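Local structure of bacterial fluorinating enzyme homolog (2CW5) at residues R2-F10 and L59-D70; A48-P57 and L95-D103. The protein hydrolyses S-adenosyl-L-methionine to adenosine and L-methionine as a homotrimer, without chlorinase or fluorinase activity. One frame throughout, in Å; residues are numbered along the deposited sequence.

Contact 1: residues R2-F10 and L59-D70; sequences RPVYFLSDF and LPEGAVVLAVVD
Tyr5 O receives the shortest bond between these two parallel strands, from Leu66 N at 2.7 Å. Four more well-formed backbone bonds alternate along strands 4-8 and 64-68, from Pro3 O to Val68 N; the last step, Asp9 N to Val68 O at 3.4 Å, is weak, as the strands end. Tyr5 carries most of the side-chain contact. With CG anti to its carbonyl carbon (chi1 -75°), the ring is presented to the residues leading into strand 64-68, Leu59 and the turn after it. Leu59 CD2 lies over one face, 3.8 Å from the centroid of the Tyr5 ring in a CH-pi contact, while Ala63 CB meets the ring edge at Tyr5 CD2 (3.8 Å). The forked end of Leu59 spreads CD1 and CD2 across the ring, and Ala63 is short enough to sit beside its edge. The third position of the type II turn from Pro60 to Ala63 calls for a positive phi, which glycine adopts easily, and Gly62 (phi 75°) occupies it. On the opposite face of the sheet, with Val4, Val64 and Val68, the Phe6 ring lies beside Leu66 and takes CD2 of that leucine over its face, 4.3 Å from its centroid. Past the strand ends, Val69 CG1 lies 3.6 Å from Asp9 OD2, an oxygen held by Gln43 N. Asp9 and Asp70, both probable adenosine ligands by similarity to relatives, thus follow adjacent strands. Strand 34-37 continues the sheet beyond 4-8, bonding to Val4, Phe6 and Ser8, and helices 16-24 and 133-147 pack on the face of Phe6 and Leu66.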
# COMPACT_ATOMS: atom_id res chain seq x y z
N ARG C 2 18.51 11.46 11.83
CA ARG C 2 17.15 11.92 12.05
C ARG C 2 16.23 11.03 11.22
O ARG C 2 16.54 10.69 10.08
CB ARG C 2 17.01 13.38 11.61
CG ARG C 2 17.69 14.35 12.56
CD ARG C 2 18.47 15.41 11.82
NE ARG C 2 19.23 16.25 12.75
CZ ARG C 2 20.14 17.15 12.38
NH1 ARG C 2 20.40 17.34 11.10
NH2 ARG C 2 20.78 17.86 13.30
N PRO C 3 15.08 10.64 11.79
CA PRO C 3 14.16 9.79 11.04
C PRO C 3 13.53 10.54 9.88
O PRO C 3 13.43 11.78 9.90
CB PRO C 3 13.14 9.37 12.09
CG PRO C 3 13.09 10.58 12.99
CD PRO C 3 14.55 10.92 13.14
N VAL C 4 13.11 9.80 8.86
CA VAL C 4 12.47 10.38 7.70
C VAL C 4 11.01 9.91 7.60
O VAL C 4 10.74 8.71 7.53
CB VAL C 4 13.20 10.00 6.39
CG1 VAL C 4 12.43 10.55 5.19
CG2 VAL C 4 14.61 10.56 6.39
N TYR C 5 10.09 10.87 7.61
CA TYR C 5 8.67 10.57 7.49
C TYR C 5 8.31 10.91 6.05
O TYR C 5 8.59 12.00 5.56
CB TYR C 5 7.88 11.39 8.50
CG TYR C 5 8.03 10.82 9.91
CD1 TYR C 5 7.17 9.83 10.38
CD2 TYR C 5 9.10 11.21 10.72
CE1 TYR C 5 7.37 9.24 11.63
CE2 TYR C 5 9.30 10.63 11.98
CZ TYR C 5 8.43 9.64 12.43
OH TYR C 5 8.63 9.05 13.65
N PHE C 6 7.65 9.95 5.39
CA PHE C 6 7.32 10.06 3.98
C PHE C 6 5.83 10.06 3.61
O PHE C 6 5.07 9.17 3.99
CB PHE C 6 8.07 8.90 3.29
CG PHE C 6 8.02 8.90 1.78
CD1 PHE C 6 7.71 10.05 1.07
CD2 PHE C 6 8.30 7.72 1.08
CE1 PHE C 6 7.69 10.04 -0.33
CE2 PHE C 6 8.28 7.69 -0.31
CZ PHE C 6 7.97 8.85 -1.02
N LEU C 7 5.43 11.10 2.88
CA LEU C 7 4.05 11.21 2.42
C LEU C 7 4.06 11.48 0.92
O LEU C 7 4.94 12.19 0.41
CB LEU C 7 3.32 12.36 3.13
CG LEU C 7 1.86 12.60 2.71
CD1 LEU C 7 1.05 13.11 3.90
CD2 LEU C 7 1.81 13.59 1.54
N SER C 8 3.11 10.91 0.19
CA SER C 8 3.04 11.15 -1.24
C SER C 8 1.67 10.79 -1.77
O SER C 8 0.82 10.31 -1.03
CB SER C 8 4.08 10.30 -1.98
OG SER C 8 3.61 8.97 -2.13
N ASP C 9 1.47 11.03 -3.07
CA ASP C 9 0.22 10.66 -3.72
C ASP C 9 0.60 9.65 -4.81
O ASP C 9 -0.12 9.50 -5.79
CB ASP C 9 -0.45 11.89 -4.35
CG ASP C 9 0.38 12.51 -5.48
OD1 ASP C 9 1.56 12.14 -5.62
OD2 ASP C 9 -0.15 13.37 -6.21
N PHE C 10 1.73 8.97 -4.62
CA PHE C 10 2.22 7.99 -5.60
C PHE C 10 1.30 6.78 -5.79
O PHE C 10 1.37 6.12 -6.83
CB PHE C 10 3.62 7.49 -5.23
CG PHE C 10 4.69 8.55 -5.29
CD1 PHE C 10 4.47 9.75 -5.95
CD2 PHE C 10 5.94 8.32 -4.71
CE1 PHE C 10 5.48 10.72 -6.03
CE2 PHE C 10 6.95 9.28 -4.79
CZ PHE C 10 6.72 10.48 -5.45
N LEU C 59 5.38 13.71 15.81
CA LEU C 59 6.66 13.27 15.28
C LEU C 59 7.85 13.85 16.02
O LEU C 59 7.81 14.99 16.48
CB LEU C 59 6.77 13.62 13.79
CG LEU C 59 5.61 13.22 12.88
CD1 LEU C 59 5.99 13.51 11.44
CD2 LEU C 59 5.27 11.75 13.06
N PRO C 60 8.93 13.07 16.14
CA PRO C 60 10.15 13.49 16.82
C PRO C 60 10.67 14.83 16.29
O PRO C 60 10.63 15.08 15.09
CB PRO C 60 11.12 12.35 16.53
CG PRO C 60 10.23 11.17 16.46
CD PRO C 60 9.06 11.69 15.66
N GLU C 61 11.14 15.67 17.20
CA GLU C 61 11.67 16.98 16.85
C GLU C 61 12.82 16.79 15.87
O GLU C 61 13.60 15.84 15.99
CB GLU C 61 12.21 17.66 18.11
CG GLU C 61 12.04 19.17 18.14
CD GLU C 61 10.62 19.57 18.48
OE1 GLU C 61 10.37 20.78 18.65
OE2 GLU C 61 9.75 18.68 18.56
N GLY C 62 12.94 17.68 14.89
CA GLY C 62 14.02 17.56 13.93
C GLY C 62 13.85 16.47 12.89
O GLY C 62 14.75 16.23 12.08
N ALA C 63 12.72 15.78 12.89
CA ALA C 63 12.49 14.74 11.90
C ALA C 63 12.42 15.40 10.52
O ALA C 63 12.07 16.58 10.40
CB ALA C 63 11.18 14.01 12.20
N VAL C 64 12.75 14.64 9.49
CA VAL C 64 12.71 15.13 8.12
C VAL C 64 11.38 14.69 7.50
O VAL C 64 11.14 13.49 7.34
CB VAL C 64 13.86 14.55 7.27
CG1 VAL C 64 13.69 14.94 5.80
CG2 VAL C 64 15.20 15.03 7.80
N VAL C 65 10.53 15.65 7.17
CA VAL C 65 9.24 15.35 6.57
C VAL C 65 9.33 15.49 5.06
O VAL C 65 9.38 16.61 4.53
CB VAL C 65 8.14 16.31 7.09
CG1 VAL C 65 6.78 15.91 6.51
CG2 VAL C 65 8.10 16.28 8.61
N LEU C 66 9.39 14.35 4.38
CA LEU C 66 9.47 14.30 2.93
C LEU C 66 8.05 14.11 2.41
O LEU C 66 7.39 13.11 2.70
CB LEU C 66 10.34 13.11 2.51
CG LEU C 66 10.42 12.75 1.02
CD1 LEU C 66 10.94 13.94 0.23
CD2 LEU C 66 11.33 11.55 0.83
N ALA C 67 7.56 15.09 1.66
CA ALA C 67 6.20 15.02 1.13
C ALA C 67 6.20 15.38 -0.34
O ALA C 67 6.56 16.49 -0.71
CB ALA C 67 5.28 15.95 1.91
N VAL C 68 5.80 14.43 -1.18
CA VAL C 68 5.78 14.66 -2.62
C VAL C 68 4.38 14.52 -3.22
O VAL C 68 3.87 13.41 -3.37
CB VAL C 68 6.72 13.69 -3.35
CG1 VAL C 68 6.74 14.00 -4.85
CG2 VAL C 68 8.13 13.79 -2.77
N VAL C 69 3.78 15.67 -3.54
CA VAL C 69 2.45 15.74 -4.14
C VAL C 69 2.41 16.97 -5.05
O VAL C 69 2.70 18.08 -4.59
CB VAL C 69 1.33 15.91 -3.08
CG1 VAL C 69 -0.04 15.97 -3.76
CG2 VAL C 69 1.37 14.76 -2.07
N ASP C 70 2.06 16.80 -6.32
CA ASP C 70 2.01 17.93 -7.24
C ASP C 70 0.71 17.97 -8.03
O ASP C 70 0.02 19.01 -8.01
CB ASP C 70 3.19 17.89 -8.22
CG ASP C 70 4.52 17.98 -7.52
OD1 ASP C 70 4.83 17.08 -6.70
OD2 ASP C 70 5.28 18.94 -7.79

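Contact 2: residues A48-P57 and L95-D103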
# COMPACT_ATOMS: atom_id res chain seq x y z
N ALA C 48 -3.58 16.39 1.32
CA ALA C 48 -2.21 16.15 1.76
C ALA C 48 -1.78 17.13 2.84
O ALA C 48 -1.10 16.75 3.79
CB ALA C 48 -1.25 16.22 0.56
N ALA C 49 -2.17 18.40 2.69
CA ALA C 49 -1.82 19.41 3.69
C ALA C 49 -2.41 19.02 5.03
O ALA C 49 -1.76 19.16 6.07
CB ALA C 49 -2.36 20.78 3.27
N TYR C 50 -3.64 18.54 5.02
CA TYR C 50 -4.30 18.15 6.26
C TYR C 50 -3.63 16.94 6.90
O TYR C 50 -3.43 16.91 8.11
CB TYR C 50 -5.79 17.86 6.03
CG TYR C 50 -6.51 17.48 7.31
CD1 TYR C 50 -6.58 18.37 8.39
CD2 TYR C 50 -7.08 16.21 7.47
CE1 TYR C 50 -7.18 18.01 9.59
CE2 TYR C 50 -7.69 15.84 8.68
CZ TYR C 50 -7.74 16.74 9.73
OH TYR C 50 -8.32 16.40 10.92
N ALA C 51 -3.27 15.95 6.08
CA ALA C 51 -2.61 14.75 6.60
C ALA C 51 -1.33 15.10 7.36
O ALA C 51 -1.05 14.52 8.41
CB ALA C 51 -2.29 13.78 5.45
N LEU C 52 -0.56 16.05 6.84
CA LEU C 52 0.67 16.48 7.50
C LEU C 52 0.32 17.17 8.82
O LEU C 52 0.95 16.91 9.84
CB LEU C 52 1.45 17.44 6.59
CG LEU C 52 2.02 16.80 5.32
CD1 LEU C 52 2.62 17.89 4.42
CD2 LEU C 52 3.09 15.78 5.69
N PHE C 53 -0.68 18.03 8.78
CA PHE C 53 -1.15 18.77 9.95
C PHE C 53 -1.54 17.79 11.07
O PHE C 53 -1.21 17.98 12.24
CB PHE C 53 -2.38 19.59 9.55
CG PHE C 53 -3.01 20.35 10.67
CD1 PHE C 53 -2.46 21.55 11.12
CD2 PHE C 53 -4.20 19.90 11.24
CE1 PHE C 53 -3.08 22.29 12.13
CE2 PHE C 53 -4.83 20.63 12.25
CZ PHE C 53 -4.27 21.83 12.69
N GLU C 54 -2.23 16.73 10.66
CA GLU C 54 -2.70 15.69 11.57
C GLU C 54 -1.60 14.93 12.32
O GLU C 54 -1.73 14.67 13.51
CB GLU C 54 -3.57 14.72 10.75
CG GLU C 54 -4.21 13.60 11.52
CD GLU C 54 -5.47 13.10 10.83
OE1 GLU C 54 -5.42 12.82 9.61
OE2 GLU C 54 -6.52 12.98 11.50
N ALA C 55 -0.51 14.62 11.63
CA ALA C 55 0.56 13.84 12.24
C ALA C 55 1.77 14.59 12.80
O ALA C 55 2.43 14.10 13.72
CB ALA C 55 1.05 12.80 11.24
N LEU C 56 2.05 15.77 12.25
CA LEU C 56 3.22 16.54 12.67
C LEU C 56 3.52 16.66 14.17
O LEU C 56 4.63 16.40 14.60
CB LEU C 56 3.18 17.94 12.07
CG LEU C 56 4.46 18.77 12.26
CD1 LEU C 56 5.59 18.12 11.48
CD2 LEU C 56 4.25 20.22 11.80
N PRO C 57 2.53 17.07 14.98
CA PRO C 57 2.78 17.21 16.42
C PRO C 57 3.27 15.97 17.17
O PRO C 57 3.88 16.09 18.23
CB PRO C 57 1.44 17.73 16.95
CG PRO C 57 0.45 17.14 16.00
CD PRO C 57 1.11 17.33 14.67
N LEU C 95 1.81 22.78 -0.13
CA LEU C 95 1.57 21.49 0.51
C LEU C 95 1.77 21.55 2.03
O LEU C 95 1.01 20.95 2.79
CB LEU C 95 2.53 20.45 -0.09
CG LEU C 95 2.67 19.08 0.57
CD1 LEU C 95 1.32 18.40 0.62
CD2 LEU C 95 3.65 18.23 -0.23
N PHE C 96 2.80 22.28 2.46
CA PHE C 96 3.14 22.40 3.88
C PHE C 96 2.44 23.54 4.65
O PHE C 96 2.79 23.80 5.79
CB PHE C 96 4.66 22.57 4.03
CG PHE C 96 5.47 21.39 3.56
CD1 PHE C 96 5.44 20.19 4.26
CD2 PHE C 96 6.27 21.48 2.42
CE1 PHE C 96 6.22 19.10 3.85
CE2 PHE C 96 7.05 20.40 2.00
CZ PHE C 96 7.02 19.20 2.72
N THR C 97 1.46 24.20 4.03
CA THR C 97 0.76 25.33 4.65
C THR C 97 0.29 25.13 6.10
O THR C 97 0.60 25.94 6.98
CB THR C 97 -0.46 25.76 3.81
OG1 THR C 97 -0.02 26.15 2.50
CG2 THR C 97 -1.17 26.93 4.46
N LEU C 98 -0.47 24.07 6.33
CA LEU C 98 -0.98 23.79 7.67
C LEU C 98 0.12 23.39 8.64
O LEU C 98 0.14 23.82 9.79
CB LEU C 98 -2.08 22.73 7.58
CG LEU C 98 -3.30 23.21 6.79
CD1 LEU C 98 -4.34 22.10 6.70
CD2 LEU C 98 -3.91 24.45 7.46
N ALA C 99 1.05 22.56 8.18
CA ALA C 99 2.17 22.14 9.02
C ALA C 99 2.89 23.39 9.52
O ALA C 99 3.30 23.48 10.68
CB ALA C 99 3.14 21.28 8.22
N TRP C 100 3.04 24.36 8.62
CA TRP C 100 3.74 25.59 8.95
C TRP C 100 3.01 26.48 9.95
O TRP C 100 3.61 27.40 10.50
CB TRP C 100 4.08 26.34 7.65
CG TRP C 100 5.16 25.64 6.87
CD1 TRP C 100 6.06 24.73 7.35
CD2 TRP C 100 5.50 25.83 5.49
NE1 TRP C 100 6.93 24.35 6.37
CE2 TRP C 100 6.61 25.01 5.21
CE3 TRP C 100 4.97 26.62 4.46
CZ2 TRP C 100 7.21 24.95 3.95
CZ3 TRP C 100 5.56 26.56 3.20
CH2 TRP C 100 6.67 25.73 2.96
N LEU C 101 1.73 26.21 10.20
CA LEU C 101 1.00 26.97 11.20
C LEU C 101 1.45 26.46 12.56
O LEU C 101 1.42 27.18 13.56
CB LEU C 101 -0.51 26.75 11.08
CG LEU C 101 -1.23 27.43 9.91
CD1 LEU C 101 -2.70 27.02 9.91
CD2 LEU C 101 -1.09 28.96 10.04
N LEU C 102 1.87 25.20 12.60
CA LEU C 102 2.34 24.59 13.83
C LEU C 102 3.84 24.84 14.00
O LEU C 102 4.35 24.89 15.12
CB LEU C 102 2.09 23.08 13.80
CG LEU C 102 0.66 22.58 13.54
CD1 LEU C 102 0.67 21.07 13.41
CD2 LEU C 102 -0.26 23.02 14.67
N ASP C 103 4.53 25.02 12.87
CA ASP C 103 5.98 25.22 12.85
C ASP C 103 6.43 26.04 11.64
O ASP C 103 6.82 25.49 10.61
CB ASP C 103 6.65 23.83 12.86
CG ASP C 103 8.16 23.90 12.66
OD1 ASP C 103 8.81 24.80 13.24
OD2 ASP C 103 8.69 23.04 11.92
O HOH W 1 0.34 21.22 5.52
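Ala49 and Leu95 bring helix 45-55, the crossover helix of a right-handed beta-alpha-beta unit running from strand 34-37 to strand 64-68, against the coil and short helix of 95-103. Small residues make this end tight: Ala48 CB lies 3.4 Å from Leu95 CD1, closer than usual for carbons, and Ala49 CA approaches Leu95 O at 3.3 Å, with the small Ala49 methyl beside the same oxygen. Leu52 reaches inward, its CD1 meeting the Phe96 ring obliquely at CD1 (3.6 Å), an apolar pair suited to the buried side next to strand 64-68. Farther along, Leu56 CD2 packs on Ala99 CB, also on the buried side. The looser, partly solvent-facing margin is that of Phe53, Leu102 and Pro57. Phe53, with CG anti to the backbone N (chi1 177°), turns its ring edge to Leu98 O, and the side chain of Leu102 crosses it at about a right angle, CE1 of Phe53 lying 3.9 Å from CD2 of Leu102. Replacing Phe53 with an alanine would probably open a gap beside Leu98 and leave Leu102 freer to turn. Pro57 adds a ring carbon against Leu102. No direct hydrogen bond joins the segments; instead one water bridges them, standing where a helical i to i+4 bond would run, accepting from Ala99 N (3.1 Å) and donating to Leu95 O (2.8 Å) and Ala49 O (3.0 Å).

How the contacts relate
Along the chain the segments alternate: 2-10, 48-57, 59-70, 95-103. Contact 1 joins neighbouring parallel strands, second and third in the seven-stranded mixed sheet; contact 2, its centre 11 Å away, is a layer of helix and coil laid on one face of that sheet, and both belong to the N-terminal domain. They touch directly where Leu7 CD1 meets Ala51 CB at 3.7 Å and Val65 CG1 meets Leu52 CD2 at 3.8 Å, while Ala67 lies under Leu95 and Phe96. Helix 45-55 is joined to strand 64-68 through a short 3-10 segment and a turn. Asp9 and Asp70, probably adenosine ligands, lie just past their strands, while Tyr50 comes near Ser227 and Glu232, which probably bind S-adenosyl-L-methionine.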